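2-C-methyl-D-erythritol 4-phosphate cytidylyltransferase (Thermus thermophilus HB8, PDB 2PX7) probably catalyses the transfer of a cytidylyl group from CTP to 2-C-methyl-D-erythritol 4-phosphate in the DXP pathway of isoprenoid biosynthesis, releasing diphosphate. Local coordinates at residues A[67-72]-A[83-88]; A[134-139]-A[202-207]; A[141-146]-A[164-169]. All blocks are in the same frame, centred on the assembly; numbering follows the deposited sequence.

Interaction 1 (A[67-72]-A[83-88]); sequences EVLVAL and GAVFLE
Val68 O, Val70 N, Val70 O and Leu72 N of strand 67-72 bond to 83-88 in a parallel ladder, the two strand axes coming within 4.7 Å at a crossing angle of -31°. The amide of Val85 reaches Val68 O, and Val85 O in turn takes Val70 N at 2.8 Å; one step on, Leu87 N and O repeat the pattern with Val70 O and Leu72 N. All four bonds are nearly straight, and CA-H...O contacts such as Phe86 CA to Val70 O at 3.3 Å lie between them.

On one face the packing centres on Val70 and the phenyl ring of Phe86. The ring lies beside Val70, pointing the same way, with CD1 3.6 Å from Val70 CB and CE1 close to CG1. Leu72 comes to the same CD1 corner from the other side of the ring plane, its CD1 3.6 Å from Phe86 CD1. CG of Phe86 is anti to the carbonyl carbon (chi1 -64°), which brings the CD1-CE1 side over strand 67-72. Val70 uses its other methyl, CG2, to meet Ala84 CB at 3.9 Å, so that one valine bridges the methyl of Ala84 and the ring. On the reverse face Leu69 and Val85 run side by side, Leu69 CD2 lying 3.8 Å from Val85 CB.

These two strands form one margin of the Rossmann-like mixed sheet, with 85-88 outermost within the chain and 67-72 bonded on its far side to strand 27-31. Helix 54-61 covers the face of Val68, Val70, Ala84 and Phe86 through Leu55 and Leu59, whereas helix 93-103 packs Leu100 against Leu69, Ala71 and Leu87 on the other.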
loop_
_atom_site.group_PDB
_atom_site.type_symbol
_atom_site.label_atom_id
_atom_site.label_comp_id
_atom_site.label_asym_id
_atom_site.label_seq_id
_atom_site.Cartn_x
_atom_site.Cartn_y
_atom_site.Cartn_z
ATOM N N GLU A 67 -21.542 21.104 -3.380
ATOM C CA GLU A 67 -22.182 20.674 -2.125
ATOM C C GLU A 67 -21.340 19.589 -1.434
ATOM O O GLU A 67 -20.989 18.574 -2.051
ATOM C CB GLU A 67 -23.592 20.152 -2.433
ATOM C CG GLU A 67 -24.368 19.599 -1.242
ATOM C CD GLU A 67 -25.744 19.067 -1.640
ATOM O OE1 GLU A 67 -25.826 18.053 -2.372
ATOM O OE2 GLU A 67 -26.753 19.661 -1.198
ATOM N N VAL A 68 -20.985 19.828 -0.175
ATOM C CA VAL A 68 -20.297 18.840 0.653
ATOM C C VAL A 68 -21.209 18.480 1.837
ATOM O O VAL A 68 -21.675 19.360 2.578
ATOM C CB VAL A 68 -18.917 19.328 1.157
ATOM C CG1 VAL A 68 -18.188 18.216 1.927
ATOM C CG2 VAL A 68 -18.036 19.851 -0.005
ATOM N N LEU A 69 -21.471 17.184 1.989
ATOM C CA LEU A 69 -22.318 16.669 3.068
ATOM C C LEU A 69 -21.496 15.715 3.909
ATOM O O LEU A 69 -20.865 14.794 3.382
ATOM C CB LEU A 69 -23.536 15.956 2.481
ATOM C CG LEU A 69 -24.495 16.800 1.630
ATOM C CD1 LEU A 69 -25.323 15.927 0.720
ATOM C CD2 LEU A 69 -25.428 17.643 2.514
ATOM N N VAL A 70 -21.496 15.951 5.215
ATOM C CA VAL A 70 -20.640 15.231 6.151
ATOM C C VAL A 70 -21.479 14.558 7.231
ATOM O O VAL A 70 -22.383 15.179 7.803
ATOM C CB VAL A 70 -19.615 16.181 6.830
ATOM C CG1 VAL A 70 -18.707 15.411 7.818
ATOM C CG2 VAL A 70 -18.774 16.914 5.779
ATOM N N ALA A 71 -21.162 13.296 7.509
ATOM C CA ALA A 71 -21.788 12.548 8.585
ATOM C C ALA A 71 -20.847 12.489 9.770
ATOM O O ALA A 71 -19.665 12.160 9.609
ATOM C CB ALA A 71 -22.136 11.148 8.127
ATOM N N LEU A 72 -21.355 12.814 10.960
ATOM C CA LEU A 72 -20.546 12.726 12.166
ATOM C C LEU A 72 -21.211 11.835 13.215
ATOM O O LEU A 72 -22.433 11.688 13.211
ATOM C CB LEU A 72 -20.273 14.126 12.740
ATOM C CG LEU A 72 -19.354 15.052 11.939
ATOM C CD1 LEU A 72 -19.272 16.411 12.614
ATOM C CD2 LEU A 72 -17.953 14.440 11.754
ATOM N N GLY A 83 -17.193 24.930 4.905
ATOM C CA GLY A 83 -18.161 24.889 3.816
ATOM C C GLY A 83 -18.694 23.478 3.648
ATOM O O GLY A 83 -18.204 22.728 2.775
ATOM N N ALA A 84 -19.663 23.112 4.498
ATOM C CA ALA A 84 -20.264 21.774 4.510
ATOM C C ALA A 84 -21.566 21.740 5.321
ATOM O O ALA A 84 -21.744 22.522 6.250
ATOM C CB ALA A 84 -19.277 20.742 5.065
ATOM N N VAL A 85 -22.462 20.823 4.963
ATOM C CA VAL A 85 -23.671 20.544 5.750
ATOM C C VAL A 85 -23.482 19.228 6.520
ATOM O O VAL A 85 -23.000 18.253 5.960
ATOM C CB VAL A 85 -24.942 20.549 4.851
ATOM C CG1 VAL A 85 -26.166 20.001 5.594
ATOM C CG2 VAL A 85 -25.215 21.978 4.320
ATOM N N PHE A 86 -23.824 19.229 7.808
ATOM C CA PHE A 86 -23.575 18.094 8.703
ATOM C C PHE A 86 -24.853 17.376 9.136
ATOM O O PHE A 86 -25.883 18.012 9.359
ATOM C CB PHE A 86 -22.811 18.553 9.946
ATOM C CG PHE A 86 -21.438 19.090 9.648
ATOM C CD1 PHE A 86 -20.327 18.257 9.720
ATOM C CD2 PHE A 86 -21.260 20.425 9.287
ATOM C CE1 PHE A 86 -19.051 18.745 9.434
ATOM C CE2 PHE A 86 -19.983 20.934 9.002
ATOM C CZ PHE A 86 -18.876 20.088 9.071
ATOM N N LEU A 87 -24.778 16.052 9.243
ATOM C CA LEU A 87 -25.863 15.240 9.794
ATOM C C LEU A 87 -25.251 14.170 10.687
ATOM O O LEU A 87 -24.028 13.980 10.683
ATOM C CB LEU A 87 -26.686 14.543 8.699
ATOM C CG LEU A 87 -26.687 14.747 7.185
ATOM C CD1 LEU A 87 -27.665 13.767 6.558
ATOM C CD2 LEU A 87 -27.075 16.166 6.772
ATOM N N GLU A 88 -26.099 13.475 11.442
ATOM C CA GLU A 88 -25.644 12.390 12.303
ATOM C C GLU A 88 -25.526 11.120 11.475
ATOM O O GLU A 88 -26.456 10.759 10.748
ATOM C CB GLU A 88 -26.603 12.170 13.476
ATOM C CG GLU A 88 -26.864 13.425 14.293
ATOM C CD GLU A 88 -27.703 13.181 15.531
ATOM O OE1 GLU A 88 -28.646 12.350 15.511
ATOM O OE2 GLU A 88 -27.398 13.841 16.544
#

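Interaction 2 (A[134-139]-A[202-207]); sequences SGAAVP and LGYPVA
Tyr204 reaches across to the end of helix 121-134 and donates a hydrogen bond to Ser134 O, OH to O 2.8 Å. With CG trans to the backbone N (chi1 -163°), the ring extends toward Ser134, whose carbonyl oxygen lies at the ring edge, in its plane. Ala136 CB meets the same ring at CE2, 4.0 Å away. A phenylalanine here would probably keep that methyl contact but leave Ser134 O without its phenolic donor.

A water joins Pro205 O to Ser134 O, donating to both. Val206 then packs on the strand, its CG1 3.6 Å from Val138 CG2 and its CG2 against Ala136 CB; Tyr155 of the second subunit packs on both valines. Ala207 begins the parallel pairing: its N bonds Ala136 O at 3.0 Å, the donor standing 36° out of the carbonyl plane, and its O receives Val138 N at 2.9 Å.

Ser134 O thus accepts two hydrogen bonds, one from the phenol and one from water, just where the helix ends and Gly135 turns with positive phi. Polar bonds probably help hold this turn, and the small alanine side chains are consistent with 207-210 starting close beside 136-142.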
loop_
_atom_site.group_PDB
_atom_site.type_symbol
_atom_site.label_atom_id
_atom_site.label_comp_id
_atom_site.label_asym_id
_atom_site.label_seq_id
_atom_site.Cartn_x
_atom_site.Cartn_y
_atom_site.Cartn_z
ATOM N N SER A 134 -19.579 7.308 -17.225
ATOM C CA SER A 134 -19.844 5.893 -17.003
ATOM C C SER A 134 -20.904 5.640 -15.932
ATOM O O SER A 134 -21.469 4.548 -15.873
ATOM C CB SER A 134 -18.556 5.164 -16.625
ATOM O OG SER A 134 -18.230 5.441 -15.265
ATOM N N GLY A 135 -21.150 6.629 -15.084
ATOM C CA GLY A 135 -22.108 6.473 -14.007
ATOM C C GLY A 135 -21.597 5.789 -12.764
ATOM O O GLY A 135 -22.264 5.804 -11.751
ATOM N N ALA A 136 -20.425 5.166 -12.840
ATOM C CA ALA A 136 -19.822 4.486 -11.685
ATOM C C ALA A 136 -18.338 4.359 -11.962
ATOM O O ALA A 136 -17.975 3.707 -12.922
ATOM C CB ALA A 136 -20.443 3.087 -11.470
ATOM N N ALA A 137 -17.497 4.974 -11.126
ATOM C CA ALA A 137 -16.043 4.950 -11.327
ATOM C C ALA A 137 -15.278 4.954 -10.008
ATOM O O ALA A 137 -15.576 5.732 -9.087
ATOM C CB ALA A 137 -15.600 6.123 -12.192
ATOM N N VAL A 138 -14.274 4.090 -9.942
ATOM C CA VAL A 138 -13.494 3.854 -8.738
ATOM C C VAL A 138 -11.970 3.957 -9.018
ATOM O O VAL A 138 -11.483 3.350 -9.986
ATOM C CB VAL A 138 -13.845 2.431 -8.203
ATOM C CG1 VAL A 138 -12.942 2.021 -7.092
ATOM C CG2 VAL A 138 -15.312 2.394 -7.751
ATOM N N PRO A 139 -11.219 4.693 -8.158
ATOM C CA PRO A 139 -9.753 4.655 -8.257
ATOM C C PRO A 139 -9.142 3.401 -7.637
ATOM O O PRO A 139 -9.531 2.985 -6.539
ATOM C CB PRO A 139 -9.305 5.920 -7.521
ATOM C CG PRO A 139 -10.389 6.137 -6.471
ATOM C CD PRO A 139 -11.676 5.586 -7.069
ATOM N N LEU A 202 -26.378 -4.623 -8.426
ATOM C CA LEU A 202 -27.464 -4.293 -9.357
ATOM C C LEU A 202 -27.282 -4.888 -10.748
ATOM O O LEU A 202 -28.233 -5.017 -11.503
ATOM C CB LEU A 202 -27.620 -2.765 -9.474
ATOM C CG LEU A 202 -28.355 -1.984 -8.386
ATOM C CD1 LEU A 202 -28.311 -0.490 -8.734
ATOM C CD2 LEU A 202 -29.821 -2.425 -8.237
ATOM N N GLY A 203 -26.059 -5.254 -11.099
ATOM C CA GLY A 203 -25.772 -5.662 -12.453
ATOM C C GLY A 203 -25.181 -4.498 -13.233
ATOM O O GLY A 203 -25.054 -4.583 -14.454
ATOM N N TYR A 204 -24.834 -3.413 -12.539
ATOM C CA TYR A 204 -24.279 -2.222 -13.202
ATOM C C TYR A 204 -22.727 -2.263 -13.247
ATOM O O TYR A 204 -22.079 -2.467 -12.213
ATOM C CB TYR A 204 -24.753 -0.927 -12.530
ATOM C CG TYR A 204 -24.570 0.328 -13.396
ATOM C CD1 TYR A 204 -25.625 0.830 -14.155
ATOM C CD2 TYR A 204 -23.338 0.997 -13.456
ATOM C CE1 TYR A 204 -25.474 1.960 -14.954
ATOM C CE2 TYR A 204 -23.170 2.137 -14.261
ATOM C CZ TYR A 204 -24.248 2.604 -15.003
ATOM O OH TYR A 204 -24.128 3.708 -15.785
ATOM N N PRO A 205 -22.139 -2.031 -14.441
ATOM C CA PRO A 205 -20.674 -2.068 -14.606
ATOM C C PRO A 205 -19.981 -0.915 -13.870
ATOM O O PRO A 205 -20.402 0.233 -13.957
ATOM C CB PRO A 205 -20.490 -1.926 -16.130
ATOM C CG PRO A 205 -21.726 -1.151 -16.580
ATOM C CD PRO A 205 -22.833 -1.707 -15.708
ATOM N N VAL A 206 -18.931 -1.222 -13.132
ATOM C CA VAL A 206 -18.207 -0.168 -12.420
ATOM C C VAL A 206 -16.824 -0.002 -13.040
ATOM O O VAL A 206 -16.020 -0.909 -12.987
ATOM C CB VAL A 206 -18.104 -0.453 -10.900
ATOM C CG1 VAL A 206 -17.350 0.660 -10.180
ATOM C CG2 VAL A 206 -19.518 -0.658 -10.299
ATOM N N ALA A 207 -16.573 1.166 -13.614
ATOM C CA ALA A 207 -15.306 1.458 -14.261
ATOM C C ALA A 207 -14.212 1.760 -13.245
ATOM O O ALA A 207 -14.481 2.208 -12.128
ATOM C CB ALA A 207 -15.460 2.623 -15.245
HETATM O O HOH W 1 -19.734 2.134 -15.747
#

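Interaction 3 (A[141-146]-A[164-169]); sequences LPVPDT and FRLVQT
Leu141 and Leu166 face each other as an antiparallel hydrogen-bonded pair. Leu141 N gives to Leu166 O and Leu166 N to Leu141 O, both at 2.8 Å and both in the plane of the accepting carbonyl. Their side chains leave on the same face, where Leu141 stretches on to Gln168: its CD1 lies 3.6 Å from Gln168 NE2, with CG close to the amide carbon. Beyond the pair, Val143 CG2 fills the angle between the chains, 3.8 Å from Phe164 CB and near Leu166 CG. Pro144 CD meets Leu166 CD1 at 4.0 Å, the two side chains crossing at about a right angle.

Here strands 136-142 and 165-174, neighbours in the central mixed sheet, begin to part, and the chain runs through 143-145 into the small two-stranded antiparallel arm (146-150 and 156-159) of the IspD fold. A water bridges the two chains, accepting from Val143 N and donating to Phe164 O at 2.8 Å. That oxygen also takes Arg165 NH1, at 2.9 Å, from well above its carbonyl plane. Arg165 gets there by folding back at chi2 (-58°), a bend that also lays its CD against Leu141 O and Pro142 CA.

In the next shell, Glu162 O accepts from the same NH1, and Glu212 N bonds Gln168 OE1, fixing the amide that Leu141 rests on. Val143 O receives Arg161 NH1, from an arginine predicted to position MEP for nucleophilic attack. The second subunit extends the sheet: its strand pairs antiparallel with Thr146 and with 165-167, and its Arg116 forms a salt bridge with Asp145.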
loop_
_atom_site.group_PDB
_atom_site.type_symbol
_atom_site.label_atom_id
_atom_site.label_comp_id
_atom_site.label_asym_id
_atom_site.label_seq_id
_atom_site.Cartn_x
_atom_site.Cartn_y
_atom_site.Cartn_z
ATOM N N LEU A 141 -5.233 0.993 -7.265
ATOM C CA LEU A 141 -3.779 0.911 -7.405
ATOM C C LEU A 141 -3.360 -0.532 -7.571
ATOM O O LEU A 141 -4.015 -1.438 -7.031
ATOM C CB LEU A 141 -3.059 1.477 -6.170
ATOM C CG LEU A 141 -2.955 2.981 -5.908
ATOM C CD1 LEU A 141 -2.160 3.168 -4.644
ATOM C CD2 LEU A 141 -2.289 3.736 -7.037
ATOM N N PRO A 142 -2.223 -0.769 -8.275
ATOM C CA PRO A 142 -1.754 -2.160 -8.289
ATOM C C PRO A 142 -1.302 -2.539 -6.880
ATOM O O PRO A 142 -0.927 -1.662 -6.099
ATOM C CB PRO A 142 -0.541 -2.138 -9.247
ATOM C CG PRO A 142 -0.491 -0.754 -9.835
ATOM C CD PRO A 142 -1.326 0.152 -9.000
ATOM N N VAL A 143 -1.360 -3.825 -6.557
ATOM C CA VAL A 143 -0.793 -4.337 -5.320
ATOM C C VAL A 143 0.742 -4.314 -5.466
ATOM O O VAL A 143 1.279 -4.996 -6.327
ATOM C CB VAL A 143 -1.290 -5.773 -5.016
ATOM C CG1 VAL A 143 -0.565 -6.361 -3.788
ATOM C CG2 VAL A 143 -2.816 -5.788 -4.802
ATOM N N PRO A 144 1.443 -3.531 -4.622
ATOM C CA PRO A 144 2.884 -3.263 -4.816
ATOM C C PRO A 144 3.854 -4.341 -4.313
ATOM O O PRO A 144 5.042 -4.314 -4.676
ATOM C CB PRO A 144 3.094 -1.985 -4.009
ATOM C CG PRO A 144 2.082 -2.065 -2.909
ATOM C CD PRO A 144 0.909 -2.844 -3.429
ATOM N N ASP A 145 3.359 -5.265 -3.491
ATOM C CA ASP A 145 4.191 -6.222 -2.771
ATOM C C ASP A 145 3.691 -7.616 -3.058
ATOM O O ASP A 145 2.539 -7.788 -3.456
ATOM C CB ASP A 145 4.077 -6.006 -1.257
ATOM C CG ASP A 145 4.492 -4.617 -0.809
ATOM O OD1 ASP A 145 5.548 -4.109 -1.251
ATOM O OD2 ASP A 145 3.764 -4.040 0.037
ATOM N N THR A 146 4.529 -8.615 -2.824
ATOM C CA THR A 146 4.061 -9.989 -2.831
ATOM C C THR A 146 2.832 -10.075 -1.924
ATOM O O THR A 146 2.806 -9.544 -0.814
ATOM C CB THR A 146 5.171 -10.989 -2.413
ATOM O OG1 THR A 146 6.222 -10.932 -3.377
ATOM C CG2 THR A 146 4.654 -12.448 -2.358
ATOM N N PHE A 164 -4.727 -8.462 -8.866
ATOM C CA PHE A 164 -5.437 -7.785 -7.782
ATOM C C PHE A 164 -5.155 -6.297 -7.758
ATOM O O PHE A 164 -4.134 -5.836 -8.290
ATOM C CB PHE A 164 -5.074 -8.405 -6.431
ATOM C CG PHE A 164 -5.692 -9.747 -6.205
ATOM C CD1 PHE A 164 -6.980 -9.854 -5.668
ATOM C CD2 PHE A 164 -5.002 -10.910 -6.546
ATOM C CE1 PHE A 164 -7.566 -11.090 -5.470
ATOM C CE2 PHE A 164 -5.574 -12.163 -6.348
ATOM C CZ PHE A 164 -6.867 -12.255 -5.811
ATOM N N ARG A 165 -6.074 -5.556 -7.139
ATOM C CA ARG A 165 -5.952 -4.118 -6.986
ATOM C C ARG A 165 -6.296 -3.710 -5.554
ATOM O O ARG A 165 -7.038 -4.407 -4.854
ATOM C CB ARG A 165 -6.883 -3.384 -7.965
ATOM C CG ARG A 165 -6.660 -3.655 -9.440
ATOM C CD ARG A 165 -5.236 -3.304 -9.914
ATOM N NE ARG A 165 -5.118 -3.551 -11.342
ATOM C CZ ARG A 165 -4.865 -4.737 -11.910
ATOM N NH1 ARG A 165 -4.639 -5.825 -11.189
ATOM N NH2 ARG A 165 -4.808 -4.821 -13.230
ATOM N N LEU A 166 -5.726 -2.590 -5.128
ATOM C CA LEU A 166 -6.140 -1.907 -3.921
ATOM C C LEU A 166 -7.159 -0.847 -4.335
ATOM O O LEU A 166 -6.887 -0.024 -5.219
ATOM C CB LEU A 166 -4.935 -1.258 -3.216
ATOM C CG LEU A 166 -3.839 -2.236 -2.780
ATOM C CD1 LEU A 166 -2.659 -1.502 -2.204
ATOM C CD2 LEU A 166 -4.366 -3.254 -1.807
ATOM N N VAL A 167 -8.331 -0.888 -3.704
ATOM C CA VAL A 167 -9.411 0.040 -4.019
ATOM C C VAL A 167 -9.325 1.276 -3.127
ATOM O O VAL A 167 -9.204 1.159 -1.893
ATOM C CB VAL A 167 -10.791 -0.668 -3.886
ATOM C CG1 VAL A 167 -11.920 0.270 -4.263
ATOM C CG2 VAL A 167 -10.847 -1.916 -4.767
ATOM N N GLN A 168 -9.388 2.464 -3.740
ATOM C CA GLN A 168 -9.351 3.721 -2.973
ATOM C C GLN A 168 -10.670 4.477 -3.113
ATOM O O GLN A 168 -11.651 3.932 -3.614
ATOM C CB GLN A 168 -8.198 4.615 -3.443
ATOM C CG GLN A 168 -6.847 3.890 -3.578
ATOM C CD GLN A 168 -5.756 4.848 -3.924
ATOM O OE1 GLN A 168 -5.794 5.494 -4.967
ATOM N NE2 GLN A 168 -4.791 4.978 -3.041
ATOM N N THR A 169 -10.672 5.728 -2.644
ATOM C CA THR A 169 -11.773 6.666 -2.820
ATOM C C THR A 169 -11.122 8.003 -3.235
ATOM O O THR A 169 -9.919 8.150 -3.100
ATOM C CB THR A 169 -12.656 6.841 -1.513
ATOM O OG1 THR A 169 -11.937 7.601 -0.528
ATOM C CG2 THR A 169 -13.076 5.486 -0.917
HETATM O O HOH W 2 -1.503 -5.406 -9.154
#

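All three contacts belong to the same mixed sheet, and each is partly buried. Interaction 1 lies at one margin, its nearest atoms about 12 Å from interaction 3 and about 16 Å from interaction 2. Regular parallel bonding and apolar packing hold it, with no other chain of the assembly touching it. Interaction 2 joins the opposite outermost strand and adds a phenol and a water at a helix end to two backbone bonds. Interaction 3 shares strand 136-142 with it; they meet where Val138 packs on Val167 and Pro139 O probably bonds Gln168 N. Both touch the second subunit, but interaction 3 does so far more, and it borders Arg161, predicted to position MEP.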